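Local coordinates for CobC (Shigella flexneri 2a, PDB 6NRU), which hydrolyses the phosphate from alpha-ribazole 5'-phosphate and probably from adenosylcobalamin 5'-phosphate, in the assembly of the nucleotide loop of vitamin B12, at residues R133-L138 / A161-M166; L52-E57 / S139-Y144; E122-F127 / M166-M171. One frame throughout, in Å; residues are numbered along the deposited sequence.

Contact 1 of 3, residues R133-L138 / A161-M166. With EDO (1,2-ethanediol), chain Q.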
ATOM      1  N   ARG A 133      -2.397  14.022   2.047  1.00 44.83           N
ATOM      2  CA  ARG A 133      -3.687  14.479   1.540  1.00 48.10           C
ATOM      3  C   ARG A 133      -4.755  13.412   1.721  1.00 45.36           C
ATOM      4  O   ARG A 133      -5.909  13.726   2.033  1.00 46.49           O
ATOM      5  CB  ARG A 133      -3.570  14.874   0.068  1.00 52.43           C
ATOM      6  CG  ARG A 133      -2.609  16.020  -0.189  1.00 58.71           C
ATOM      7  CD  ARG A 133      -3.122  16.957  -1.269  1.00 64.59           C
ATOM      8  NE  ARG A 133      -2.344  18.190  -1.323  1.00 69.11           N
ATOM      9  CZ  ARG A 133      -2.747  19.349  -0.811  1.00 72.76           C
ATOM     10  NH1 ARG A 133      -3.924  19.434  -0.206  1.00 72.25           N
ATOM     11  NH2 ARG A 133      -1.973  20.421  -0.904  1.00 77.28           N
ATOM     12  N   PHE A 134      -4.389  12.144   1.528  1.00 43.14           N
ATOM     13  CA  PHE A 134      -5.338  11.065   1.767  1.00 42.02           C
ATOM     14  C   PHE A 134      -5.759  11.025   3.228  1.00 41.75           C
ATOM     15  O   PHE A 134      -6.938  10.817   3.538  1.00 44.57           O
ATOM     16  CB  PHE A 134      -4.734   9.728   1.347  1.00 40.56           C
ATOM     17  CG  PHE A 134      -5.599   8.551   1.677  1.00 42.23           C
ATOM     18  CD1 PHE A 134      -6.692   8.238   0.885  1.00 45.28           C
ATOM     19  CD2 PHE A 134      -5.327   7.760   2.779  1.00 41.05           C
ATOM     20  CE1 PHE A 134      -7.497   7.157   1.184  1.00 44.91           C
ATOM     21  CE2 PHE A 134      -6.127   6.676   3.086  1.00 40.74           C
ATOM     22  CZ  PHE A 134      -7.213   6.374   2.286  1.00 42.91           C
ATOM     23  N   ILE A 135      -4.806  11.228   4.140  1.00 39.10           N
ATOM     24  CA  ILE A 135      -5.129  11.261   5.563  1.00 37.56           C
ATOM     25  C   ILE A 135      -6.097  12.398   5.863  1.00 39.02           C
ATOM     26  O   ILE A 135      -7.080  12.220   6.593  1.00 39.68           O
ATOM     27  CB  ILE A 135      -3.841  11.377   6.399  1.00 38.13           C
ATOM     28  CG1 ILE A 135      -3.039  10.077   6.331  1.00 36.38           C
ATOM     29  CG2 ILE A 135      -4.159  11.716   7.846  1.00 38.06           C
ATOM     30  CD1 ILE A 135      -1.755  10.124   7.115  1.00 28.54           C
ATOM     31  N   ALA A 136      -5.846  13.579   5.291  1.00 40.31           N
ATOM     32  CA  ALA A 136      -6.730  14.720   5.508  1.00 42.17           C
ATOM     33  C   ALA A 136      -8.115  14.501   4.917  1.00 44.45           C
ATOM     34  O   ALA A 136      -9.058  15.201   5.305  1.00 47.43           O
ATOM     35  CB  ALA A 136      -6.114  15.987   4.918  1.00 43.72           C
ATOM     36  N   ARG A 137      -8.258  13.550   3.995  1.00 43.80           N
ATOM     37  CA  ARG A 137      -9.533  13.245   3.361  1.00 46.12           C
ATOM     38  C   ARG A 137     -10.376  12.251   4.147  1.00 45.65           C
ATOM     39  O   ARG A 137     -11.519  11.991   3.757  1.00 47.82           O
ATOM     40  CB  ARG A 137      -9.302  12.692   1.952  1.00 46.49           C
ATOM     41  CG  ARG A 137      -9.046  13.747   0.896  1.00 51.67           C
ATOM     42  CD  ARG A 137      -9.327  13.187  -0.483  1.00 55.89           C
ATOM     43  NE  ARG A 137      -8.691  13.964  -1.541  1.00 61.56           N
ATOM     44  CZ  ARG A 137      -8.377  13.473  -2.736  1.00 64.23           C
ATOM     45  NH1 ARG A 137      -8.639  12.203  -3.021  1.00 63.37           N
ATOM     46  NH2 ARG A 137      -7.800  14.247  -3.646  1.00 67.28           N
ATOM     47  N   LEU A 138      -9.844  11.685   5.232  1.00 44.20           N
ATOM     48  CA  LEU A 138     -10.562  10.632   5.944  1.00 43.56           C
ATOM     49  C   LEU A 138     -11.832  11.155   6.602  1.00 49.50           C
ATOM     50  O   LEU A 138     -12.795  10.400   6.771  1.00 51.81           O
ATOM     51  CB  LEU A 138      -9.647   9.992   6.986  1.00 37.90           C
ATOM     52  CG  LEU A 138      -8.523   9.121   6.427  1.00 32.34           C
ATOM     53  CD1 LEU A 138      -7.638   8.620   7.547  1.00 29.48           C
ATOM     54  CD2 LEU A 138      -9.086   7.954   5.628  1.00 31.09           C
ATOM     55  N   ALA A 161       2.506   5.108   9.999  1.00 33.56           N
ATOM     56  CA  ALA A 161       3.428   5.979  10.723  1.00 30.10           C
ATOM     57  C   ALA A 161       2.848   7.373  10.921  1.00 36.25           C
ATOM     58  O   ALA A 161       2.944   7.941  12.014  1.00 39.91           O
ATOM     59  CB  ALA A 161       4.767   6.056   9.990  1.00 30.24           C
ATOM     60  N   ARG A 162       2.239   7.945   9.880  1.00 34.94           N
ATOM     61  CA  ARG A 162       1.721   9.303  10.010  1.00 36.43           C
ATOM     62  C   ARG A 162       0.468   9.352  10.878  1.00 39.33           C
ATOM     63  O   ARG A 162       0.245  10.344  11.585  1.00 40.59           O
ATOM     64  CB  ARG A 162       1.436   9.894   8.630  1.00 34.22           C
ATOM     65  CG  ARG A 162       2.673  10.106   7.780  1.00 34.43           C
ATOM     66  CD  ARG A 162       3.690  10.981   8.491  1.00 37.31           C
ATOM     67  NE  ARG A 162       3.254  12.370   8.604  1.00 41.57           N
ATOM     68  CZ  ARG A 162       3.033  12.997   9.756  1.00 43.82           C
ATOM     69  NH1 ARG A 162       3.199  12.359  10.907  1.00 43.32           N
ATOM     70  NH2 ARG A 162       2.638  14.265   9.756  1.00 45.76           N
ATOM     71  N   LEU A 163      -0.353   8.297  10.846  1.00 38.78           N
ATOM     72  CA  LEU A 163      -1.589   8.298  11.623  1.00 40.12           C
ATOM     73  C   LEU A 163      -1.308   8.319  13.120  1.00 42.05           C
ATOM     74  O   LEU A 163      -2.021   8.986  13.878  1.00 43.21           O
ATOM     75  CB  LEU A 163      -2.442   7.085  11.260  1.00 39.15           C
ATOM     76  CG  LEU A 163      -3.276   7.196   9.983  1.00 40.17           C
ATOM     77  CD1 LEU A 163      -3.971   5.877   9.680  1.00 32.70           C
ATOM     78  CD2 LEU A 163      -4.285   8.328  10.091  1.00 41.77           C
ATOM     79  N   ILE A 164      -0.278   7.603  13.568  1.00 43.12           N
ATOM     80  CA  ILE A 164       0.017   7.540  14.995  1.00 45.49           C
ATOM     81  C   ILE A 164       0.976   8.666  15.370  1.00 51.57           C
ATOM     82  O   ILE A 164       1.507   8.699  16.486  1.00 54.21           O
ATOM     83  CB  ILE A 164       0.566   6.156  15.393  1.00 41.78           C
ATOM     84  CG1 ILE A 164       1.960   5.917  14.823  1.00 41.29           C
ATOM     85  CG2 ILE A 164      -0.349   5.060  14.893  1.00 39.77           C
ATOM     86  CD1 ILE A 164       2.505   4.537  15.151  1.00 40.78           C
ATOM     87  N   GLY A 165       1.191   9.605  14.449  1.00 54.78           N
ATOM     88  CA  GLY A 165       1.881  10.837  14.772  1.00 55.63           C
ATOM     89  C   GLY A 165       3.386  10.803  14.663  1.00 56.14           C
ATOM     90  O   GLY A 165       4.063  11.572  15.357  1.00 58.56           O
HETATM   91  N   MSE A 166       3.937   9.940  13.819  1.00 50.55           N
HETATM   92  CA  MSE A 166       5.381   9.893  13.623  1.00 47.90           C
HETATM   93  C   MSE A 166       5.798  10.523  12.295  1.00 45.41           C
HETATM   94  O   MSE A 166       4.996  10.601  11.368  1.00 45.70           O
HETATM   95  CB  MSE A 166       5.897   8.450  13.687  1.00 46.30           C
HETATM   96  CG  MSE A 166       5.365   7.607  14.821  1.00 44.84           C
HETATM   97 SE   MSE A 166       5.793   5.719  14.579  0.39 42.35          SE
HETATM   98  CE  MSE A 166       7.643   5.734  15.136  1.00 42.53           C
TER
HETATM   99  C1  EDO Q 305       1.585  15.309  13.393  1.00 41.14           C
HETATM  100  O1  EDO Q 305       1.303  14.074  12.725  1.00 40.91           O
HETATM  101  C2  EDO Q 305       2.250  16.286  12.429  1.00 41.37           C
HETATM  102  O2  EDO Q 305       3.599  15.872  12.173  1.00 40.85           O
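R162 meets I135 with the root of its side chain: R162 CB lies 3.5 Å from I135 CD1, and the two side chains cross at about a right angle. I135 reaches this far with its longer branch, CG1 standing anti to the carbonyl carbon and CD1 extended beyond it. Past CB, R162 turns away from residues 133-138. Its chain is bent at both chi2 and chi3, which brings the guanidinium back over the turn that closes its own helix. There R162 NH1 donates to M166 O at 2.6 Å, a bent bond (133° at the hydrogen) that comes from well above the carbonyl plane, 50° out of it. The same NH1 also donates to O1 of a 1,2-ethanediol at 3.1 Å, and R162 NH2 adds a weak bond to that O1 at 3.3 Å; the diol probably comes from the crystallisation liquor. R162 NE has E132 as a long, weak ion partner.

L163 follows with a purely apolar touch. Its CD2 is 4.1 Å from I135 CG2 and 4.2 Å from L138 CD1, so one methyl serves both residues, while the side chain also packs on I184 and I186 of strand 181-187. At I164 the chain leaves helical geometry, and G165, with phi at 87°, is the C-prime residue of a Schellman motif: M166 N bonds back to A161 O at 2.9 Å and G165 N to R162 O.

The contact is thus small and hydrophobic between the segments, with the polar bonds at its border. R162 gives its aliphatic base to I135 and its guanidinium to M166 O, just beyond the C-terminal end of helix 153-163, where a positive group would be expected to sit favourably.

Contact 2 of 3, residues L52-E57 / S139-Y144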
ATOM      1  N   LEU A  52     -17.008   0.070   2.793  1.00 51.69           N
ATOM      2  CA  LEU A  52     -16.293   0.912   1.847  1.00 50.29           C
ATOM      3  C   LEU A  52     -14.983   0.231   1.479  1.00 48.66           C
ATOM      4  O   LEU A  52     -14.346  -0.394   2.329  1.00 49.91           O
ATOM      5  CB  LEU A  52     -16.025   2.304   2.431  1.00 38.61           C
ATOM      6  CG  LEU A  52     -15.446   3.336   1.463  1.00 37.60           C
ATOM      7  CD1 LEU A  52     -16.398   3.579   0.294  1.00 38.35           C
ATOM      8  CD2 LEU A  52     -15.141   4.632   2.190  1.00 37.90           C
ATOM      9  N   VAL A  53     -14.591   0.350   0.213  1.00 45.82           N
ATOM     10  CA  VAL A  53     -13.311  -0.159  -0.265  1.00 41.62           C
ATOM     11  C   VAL A  53     -12.605   0.969  -1.004  1.00 41.48           C
ATOM     12  O   VAL A  53     -13.158   1.536  -1.952  1.00 43.01           O
ATOM     13  CB  VAL A  53     -13.470  -1.384  -1.181  1.00 38.09           C
ATOM     14  CG1 VAL A  53     -12.111  -1.816  -1.710  1.00 34.97           C
ATOM     15  CG2 VAL A  53     -14.144  -2.528  -0.435  1.00 38.48           C
ATOM     16  N   LEU A  54     -11.396   1.300  -0.565  1.00 40.55           N
ATOM     17  CA  LEU A  54     -10.548   2.277  -1.232  1.00 40.59           C
ATOM     18  C   LEU A  54      -9.326   1.555  -1.777  1.00 42.90           C
ATOM     19  O   LEU A  54      -8.652   0.824  -1.043  1.00 44.92           O
ATOM     20  CB  LEU A  54     -10.128   3.391  -0.273  1.00 39.18           C
ATOM     21  CG  LEU A  54     -11.239   3.996   0.589  1.00 39.33           C
ATOM     22  CD1 LEU A  54     -10.669   5.026   1.551  1.00 38.98           C
ATOM     23  CD2 LEU A  54     -12.318   4.617  -0.281  1.00 40.40           C
ATOM     24  N   CYS A  55      -9.044   1.754  -3.059  1.00 42.27           N
ATOM     25  CA  CYS A  55      -8.030   0.981  -3.757  1.00 41.07           C
ATOM     26  C   CYS A  55      -7.154   1.905  -4.590  1.00 42.01           C
ATOM     27  O   CYS A  55      -7.597   2.959  -5.053  1.00 43.61           O
ATOM     28  CB  CYS A  55      -8.684  -0.084  -4.648  1.00 39.93           C
ATOM     29  SG  CYS A  55      -7.547  -1.202  -5.470  1.00 39.72           S
ATOM     30  N   SER A  56      -5.901   1.504  -4.768  1.00 41.33           N
ATOM     31  CA  SER A  56      -5.016   2.255  -5.642  1.00 41.72           C
ATOM     32  C   SER A  56      -5.385   2.008  -7.101  1.00 42.30           C
ATOM     33  O   SER A  56      -6.086   1.049  -7.439  1.00 41.94           O
ATOM     34  CB  SER A  56      -3.557   1.877  -5.387  1.00 41.00           C
ATOM     35  OG  SER A  56      -3.099   0.932  -6.335  1.00 40.96           O
ATOM     36  N   GLU A  57      -4.907   2.899  -7.973  1.00 44.05           N
ATOM     37  CA  GLU A  57      -5.206   2.776  -9.398  1.00 45.38           C
ATOM     38  C   GLU A  57      -4.515   1.571 -10.022  1.00 46.47           C
ATOM     39  O   GLU A  57      -5.049   0.976 -10.966  1.00 48.05           O
ATOM     40  CB  GLU A  57      -4.785   4.041 -10.145  1.00 45.74           C
ATOM     41  CG  GLU A  57      -5.442   5.318  -9.675  1.00 47.58           C
ATOM     42  CD  GLU A  57      -5.037   6.510 -10.518  1.00 50.65           C
ATOM     43  OE1 GLU A  57      -3.909   6.506 -11.058  1.00 51.51           O
ATOM     44  OE2 GLU A  57      -5.848   7.448 -10.650  1.00 52.62           O
ATOM     45  N   SER A 139     -11.851  12.438   6.974  1.00 52.98           N
ATOM     46  CA  SER A 139     -13.058  13.030   7.542  1.00 59.06           C
ATOM     47  C   SER A 139     -14.224  12.947   6.570  1.00 61.48           C
ATOM     48  O   SER A 139     -15.384  12.908   6.990  1.00 66.13           O
ATOM     49  CB  SER A 139     -12.791  14.484   7.922  1.00 64.16           C
ATOM     50  OG  SER A 139     -12.226  15.190   6.829  1.00 66.35           O
ATOM     51  N   GLU A 140     -13.932  12.922   5.271  1.00 57.24           N
ATOM     52  CA  GLU A 140     -14.971  12.786   4.263  1.00 58.23           C
ATOM     53  C   GLU A 140     -15.630  11.410   4.298  1.00 55.38           C
ATOM     54  O   GLU A 140     -16.760  11.265   3.823  1.00 58.51           O
ATOM     55  CB  GLU A 140     -14.361  13.114   2.895  1.00 60.49           C
ATOM     56  CG  GLU A 140     -14.809  12.283   1.713  1.00 64.08           C
ATOM     57  CD  GLU A 140     -13.901  12.482   0.508  1.00 66.06           C
ATOM     58  OE1 GLU A 140     -13.085  13.431   0.525  1.00 66.57           O
ATOM     59  OE2 GLU A 140     -14.016  11.707  -0.463  1.00 67.12           O
ATOM     60  N   TYR A 141     -14.977  10.410   4.893  1.00 50.47           N
ATOM     61  CA  TYR A 141     -15.555   9.085   5.063  1.00 49.62           C
ATOM     62  C   TYR A 141     -16.059   8.841   6.482  1.00 49.91           C
ATOM     63  O   TYR A 141     -16.183   7.682   6.895  1.00 48.80           O
ATOM     64  CB  TYR A 141     -14.537   8.007   4.697  1.00 47.23           C
ATOM     65  CG  TYR A 141     -13.880   8.212   3.360  1.00 50.37           C
ATOM     66  CD1 TYR A 141     -14.598   8.059   2.182  1.00 53.72           C
ATOM     67  CD2 TYR A 141     -12.535   8.553   3.272  1.00 49.20           C
ATOM     68  CE1 TYR A 141     -13.998   8.242   0.956  1.00 54.04           C
ATOM     69  CE2 TYR A 141     -11.929   8.740   2.048  1.00 49.17           C
ATOM     70  CZ  TYR A 141     -12.666   8.582   0.893  1.00 51.54           C
ATOM     71  OH  TYR A 141     -12.068   8.767  -0.330  1.00 52.09           O
ATOM     72  N   GLN A 142     -16.364   9.905   7.229  1.00 51.93           N
ATOM     73  CA  GLN A 142     -16.681   9.780   8.648  1.00 53.30           C
ATOM     74  C   GLN A 142     -17.911   8.925   8.925  1.00 58.22           C
ATOM     75  O   GLN A 142     -18.104   8.510  10.074  1.00 60.54           O
ATOM     76  CB  GLN A 142     -16.880  11.166   9.257  1.00 55.94           C
ATOM     77  CG  GLN A 142     -18.106  11.885   8.742  1.00 60.35           C
ATOM     78  CD  GLN A 142     -18.141  13.340   9.152  1.00 62.44           C
ATOM     79  OE1 GLN A 142     -18.779  14.165   8.495  1.00 62.81           O
ATOM     80  NE2 GLN A 142     -17.459  13.667  10.245  1.00 60.02           N
ATOM     81  N   HIS A 143     -18.740   8.649   7.925  1.00 60.74           N
ATOM     82  CA  HIS A 143     -19.962   7.882   8.132  1.00 64.74           C
ATOM     83  C   HIS A 143     -19.778   6.388   7.899  1.00 63.93           C
ATOM     84  O   HIS A 143     -20.763   5.643   7.950  1.00 67.16           O
ATOM     85  CB  HIS A 143     -21.072   8.418   7.225  1.00 68.87           C
ATOM     86  CG  HIS A 143     -21.451   9.835   7.520  1.00 71.41           C
ATOM     87  ND1 HIS A 143     -22.095  10.641   6.606  1.00 75.50           N
ATOM     88  CD2 HIS A 143     -21.273  10.592   8.629  1.00 71.32           C
ATOM     89  CE1 HIS A 143     -22.296  11.833   7.139  1.00 78.08           C
ATOM     90  NE2 HIS A 143     -21.807  11.829   8.366  1.00 75.68           N
ATOM     91  N   TYR A 144     -18.554   5.935   7.654  1.00 59.91           N
ATOM     92  CA  TYR A 144     -18.260   4.527   7.449  1.00 59.68           C
ATOM     93  C   TYR A 144     -17.545   3.964   8.671  1.00 61.53           C
ATOM     94  O   TYR A 144     -16.872   4.691   9.409  1.00 60.58           O
ATOM     95  CB  TYR A 144     -17.413   4.320   6.188  1.00 54.94           C
ATOM     96  CG  TYR A 144     -18.097   4.798   4.925  1.00 56.08           C
ATOM     97  CD1 TYR A 144     -18.841   3.926   4.142  1.00 57.64           C
ATOM     98  CD2 TYR A 144     -18.009   6.125   4.525  1.00 56.32           C
ATOM     99  CE1 TYR A 144     -19.474   4.360   2.991  1.00 60.10           C
ATOM    100  CE2 TYR A 144     -18.639   6.568   3.378  1.00 59.21           C
ATOM    101  CZ  TYR A 144     -19.369   5.683   2.614  1.00 62.02           C
ATOM    102  OH  TYR A 144     -19.994   6.126   1.469  1.00 67.61           O
TER
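The Y141 ring is sandwiched: L54 CD1 sits over one face, 4.3 Å from the centroid and displaced toward the rim, while CG of the neighbouring E140 lies over the centre of the opposite face. Y144 takes L52 CD2 squarely on a face, 4.0 Å from the centroid and only 10° off the ring normal, with the backbone C of Y141 in plane at its edge. Both leucine methyls make CH-pi contacts.

L52 works on the two rings at once. Its CG is anti to the backbone N (chi1 -172°), which carries the branched end out to the tyrosines, and CD2 also approaches Y141 CD1 obliquely at 3.5 Å. Lower down, L52 CB lies 3.7 Å from Y144 CD1. A type I turn from Y141 to Y144, with Y144 N bonded to Y141 O at 3.0 Å, brings both rings to the same leucine. I147 of strand 146-151, next in the sheet, touches L52, L54 and Y141 as well.

Across the two segments, then, the meeting is aliphatic carbon against aromatic carbon. Dispersion and CH-pi attraction hold the turn against strand 52-55, with the Y141 ring held between two aliphatic groups.

Contact 3 of 3, residues E122-F127 / M166-M171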
ATOM      1  N   GLU A 122       8.913  10.620  -9.251  1.00 54.14           N
ATOM      2  CA  GLU A 122       8.485  11.455  -8.137  1.00 53.55           C
ATOM      3  C   GLU A 122       9.290  11.109  -6.890  1.00 53.99           C
ATOM      4  O   GLU A 122       9.585   9.936  -6.630  1.00 53.00           O
ATOM      5  CB  GLU A 122       6.980  11.301  -7.871  1.00 52.45           C
ATOM      6  CG  GLU A 122       6.572  10.056  -7.089  1.00 51.40           C
ATOM      7  CD  GLU A 122       5.089  10.036  -6.744  1.00 51.43           C
ATOM      8  OE1 GLU A 122       4.558  11.091  -6.333  1.00 51.88           O
ATOM      9  OE2 GLU A 122       4.456   8.967  -6.878  1.00 50.95           O
ATOM     10  N   GLY A 123       9.663  12.141  -6.131  1.00 55.39           N
ATOM     11  CA  GLY A 123      10.439  11.942  -4.928  1.00 56.62           C
ATOM     12  C   GLY A 123       9.579  11.590  -3.733  1.00 56.24           C
ATOM     13  O   GLY A 123       8.349  11.636  -3.776  1.00 54.47           O
ATOM     14  N   PHE A 124      10.254  11.231  -2.638  1.00 62.91           N
ATOM     15  CA  PHE A 124       9.534  10.851  -1.427  1.00 60.92           C
ATOM     16  C   PHE A 124       8.745  12.019  -0.852  1.00 63.38           C
ATOM     17  O   PHE A 124       7.745  11.808  -0.157  1.00 61.10           O
ATOM     18  CB  PHE A 124      10.501  10.307  -0.378  1.00 61.77           C
ATOM     19  CG  PHE A 124       9.827   9.882   0.892  1.00 58.87           C
ATOM     20  CD1 PHE A 124       8.985   8.784   0.905  1.00 54.77           C
ATOM     21  CD2 PHE A 124      10.020  10.588   2.069  1.00 61.01           C
ATOM     22  CE1 PHE A 124       8.354   8.392   2.069  1.00 53.46           C
ATOM     23  CE2 PHE A 124       9.393  10.199   3.241  1.00 58.88           C
ATOM     24  CZ  PHE A 124       8.559   9.099   3.241  1.00 55.00           C
ATOM     25  N   GLN A 125       9.174  13.252  -1.124  1.00 69.26           N
ATOM     26  CA  GLN A 125       8.447  14.412  -0.623  1.00 72.46           C
ATOM     27  C   GLN A 125       7.069  14.516  -1.269  1.00 72.49           C
ATOM     28  O   GLN A 125       6.064  14.718  -0.579  1.00 69.84           O
ATOM     29  CB  GLN A 125       9.263  15.685  -0.862  1.00 79.65           C
ATOM     30  CG  GLN A 125      10.600  15.704  -0.131  1.00 84.20           C
ATOM     31  CD  GLN A 125      10.453  15.475   1.363  1.00 84.20           C
ATOM     32  OE1 GLN A 125       9.547  16.013   2.000  1.00 84.39           O
ATOM     33  NE2 GLN A 125      11.344  14.668   1.930  1.00 84.16           N
ATOM     34  N   ALA A 126       7.000  14.369  -2.594  1.00 76.91           N
ATOM     35  CA  ALA A 126       5.705  14.391  -3.267  1.00 75.22           C
ATOM     36  C   ALA A 126       4.873  13.169  -2.901  1.00 71.04           C
ATOM     37  O   ALA A 126       3.650  13.265  -2.747  1.00 71.20           O
ATOM     38  CB  ALA A 126       5.896  14.473  -4.780  1.00 77.36           C
ATOM     39  N   PHE A 127       5.520  12.011  -2.755  1.00 64.18           N
ATOM     40  CA  PHE A 127       4.805  10.794  -2.385  1.00 56.68           C
ATOM     41  C   PHE A 127       4.213  10.911  -0.985  1.00 55.14           C
ATOM     42  O   PHE A 127       3.039  10.595  -0.764  1.00 53.45           O
ATOM     43  CB  PHE A 127       5.748   9.596  -2.486  1.00 53.02           C
ATOM     44  CG  PHE A 127       5.182   8.318  -1.936  1.00 47.15           C
ATOM     45  CD1 PHE A 127       4.296   7.557  -2.685  1.00 43.90           C
ATOM     46  CD2 PHE A 127       5.554   7.863  -0.676  1.00 44.73           C
ATOM     47  CE1 PHE A 127       3.782   6.374  -2.184  1.00 40.19           C
ATOM     48  CE2 PHE A 127       5.044   6.681  -0.168  1.00 41.32           C
ATOM     49  CZ  PHE A 127       4.156   5.935  -0.923  1.00 39.64           C
HETATM   50  N   MSE A 166       3.937   9.940  13.819  1.00 50.55           N
HETATM   51  CA  MSE A 166       5.381   9.893  13.623  1.00 47.90           C
HETATM   52  C   MSE A 166       5.798  10.523  12.295  1.00 45.41           C
HETATM   53  O   MSE A 166       4.996  10.601  11.368  1.00 45.70           O
HETATM   54  CB  MSE A 166       5.897   8.450  13.687  1.00 46.30           C
HETATM   55  CG  MSE A 166       5.365   7.607  14.821  1.00 44.84           C
HETATM   56 SE   MSE A 166       5.793   5.719  14.579  0.39 42.35          SE
HETATM   57  CE  MSE A 166       7.643   5.734  15.136  1.00 42.53           C
ATOM     58  N   PRO A 167       7.053  10.971  12.208  1.00 43.28           N
ATOM     59  CA  PRO A 167       7.545  11.533  10.946  1.00 43.38           C
ATOM     60  C   PRO A 167       7.542  10.499   9.833  1.00 43.30           C
ATOM     61  O   PRO A 167       7.471   9.289  10.062  1.00 41.57           O
ATOM     62  CB  PRO A 167       8.973  11.983  11.283  1.00 42.99           C
ATOM     63  CG  PRO A 167       9.348  11.198  12.493  1.00 42.69           C
ATOM     64  CD  PRO A 167       8.075  11.035  13.267  1.00 42.54           C
ATOM     65  N   ALA A 168       7.628  10.999   8.599  1.00 45.59           N
ATOM     66  CA  ALA A 168       7.556  10.117   7.441  1.00 48.05           C
ATOM     67  C   ALA A 168       8.719   9.135   7.400  1.00 50.37           C
ATOM     68  O   ALA A 168       8.588   8.047   6.832  1.00 52.26           O
ATOM     69  CB  ALA A 168       7.512  10.943   6.157  1.00 50.91           C
ATOM     70  N   GLU A 169       9.855   9.493   8.005  1.00 50.99           N
ATOM     71  CA  GLU A 169      11.037   8.639   7.939  1.00 52.30           C
ATOM     72  C   GLU A 169      10.815   7.315   8.661  1.00 53.06           C
ATOM     73  O   GLU A 169      11.308   6.269   8.223  1.00 53.23           O
ATOM     74  CB  GLU A 169      12.244   9.371   8.528  1.00 53.82           C
ATOM     75  CG  GLU A 169      13.428   8.470   8.838  1.00 56.93           C
ATOM     76  CD  GLU A 169      14.663   9.244   9.260  1.00 62.04           C
ATOM     77  OE1 GLU A 169      14.517  10.290   9.928  1.00 63.65           O
ATOM     78  OE2 GLU A 169      15.784   8.805   8.922  1.00 64.43           O
ATOM     79  N   SER A 170      10.074   7.338   9.767  1.00 53.95           N
ATOM     80  CA  SER A 170       9.858   6.151  10.583  1.00 54.71           C
ATOM     81  C   SER A 170       8.788   5.220  10.020  1.00 56.79           C
ATOM     82  O   SER A 170       8.243   4.401  10.768  1.00 58.14           O
ATOM     83  CB  SER A 170       9.495   6.559  12.011  1.00 53.33           C
ATOM     84  OG  SER A 170       8.337   7.369  12.021  1.00 51.86           O
HETATM   85  N   MSE A 171       8.475   5.323   8.732  1.00 57.12           N
HETATM   86  CA  MSE A 171       7.542   4.404   8.095  1.00 55.71           C
HETATM   87  C   MSE A 171       8.114   2.996   8.068  1.00 54.46           C
HETATM   88  O   MSE A 171       7.378   2.020   7.947  1.00 55.07           O
HETATM   89  CB  MSE A 171       7.228   4.855   6.671  1.00 57.84           C
HETATM   90  CG  MSE A 171       8.461   5.008   5.806  1.00 62.30           C
HETATM   91 SE   MSE A 171       8.034   5.547   3.988  0.78 67.36          SE
HETATM   92  CE  MSE A 171       7.593   3.807   3.220  1.00 66.70           C
TER
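F124 reaches A168 and M171 with the far end of its ring. From CB, the first torsion sets CG anti to the backbone N (chi1 -179°), and CB and CG serve to carry the ring out from the first turn of helix 124-136. The outer carbons meet different partners. F124 CE2 comes to 3.5 Å from A168 CB, which lies at the ring edge near its plane; on the other flank F124 CE1 is 3.4 Å from SE of M171, a selenomethionine here. The tip, CZ, touches both, 3.6 Å from A168 CB and 3.7 Å from M171 SE.

M171 runs past the phenylalanine in the opposite direction, its chain extended at chi2 (179°), which carries SE out to the ring. The selenium approaches obliquely, 66° off the ring normal and 4.5 Å from the centroid. Within the loop, S170 OG (2.9 Å) and S170 N grip P167 O from the same face of its carbonyl plane, bracing the turn that bears A168.

W113 meets the F124 ring edge-to-face. F124 directly follows the N-cap residue G123, and its packing on A168 and its Met-aromatic contact with M171 join the start of helix 124-136 to the loop after helix 153-163. The contact lies near the probable active site: the M171 side chain is about 7 Å from that of E84, the likely proton donor/acceptor of this histidine phosphatase.

How the contacts relate
From the N terminus, strand 52-55 is the first element used, and contact 2 closes a long loop from it to the turn before strand 146-151. Helix 124-136 lies wholly inside that loop; contact 3 joins its beginning to residues 166-171, and contact 1 its end to residues 161-166, so contact 1 nests within contact 3 and the two share M166. Contact 2 crosses both. Neighbouring contacts also touch: F134 CZ packs 3.8 Å from L54 CD1, and A161 CB 3.7 Å from M171 CA. Together the three contacts tie helix 124-136, the 139-144 turn after it, and helix 153-163 with its following loop to one another and to strand 52-55 of the sheet.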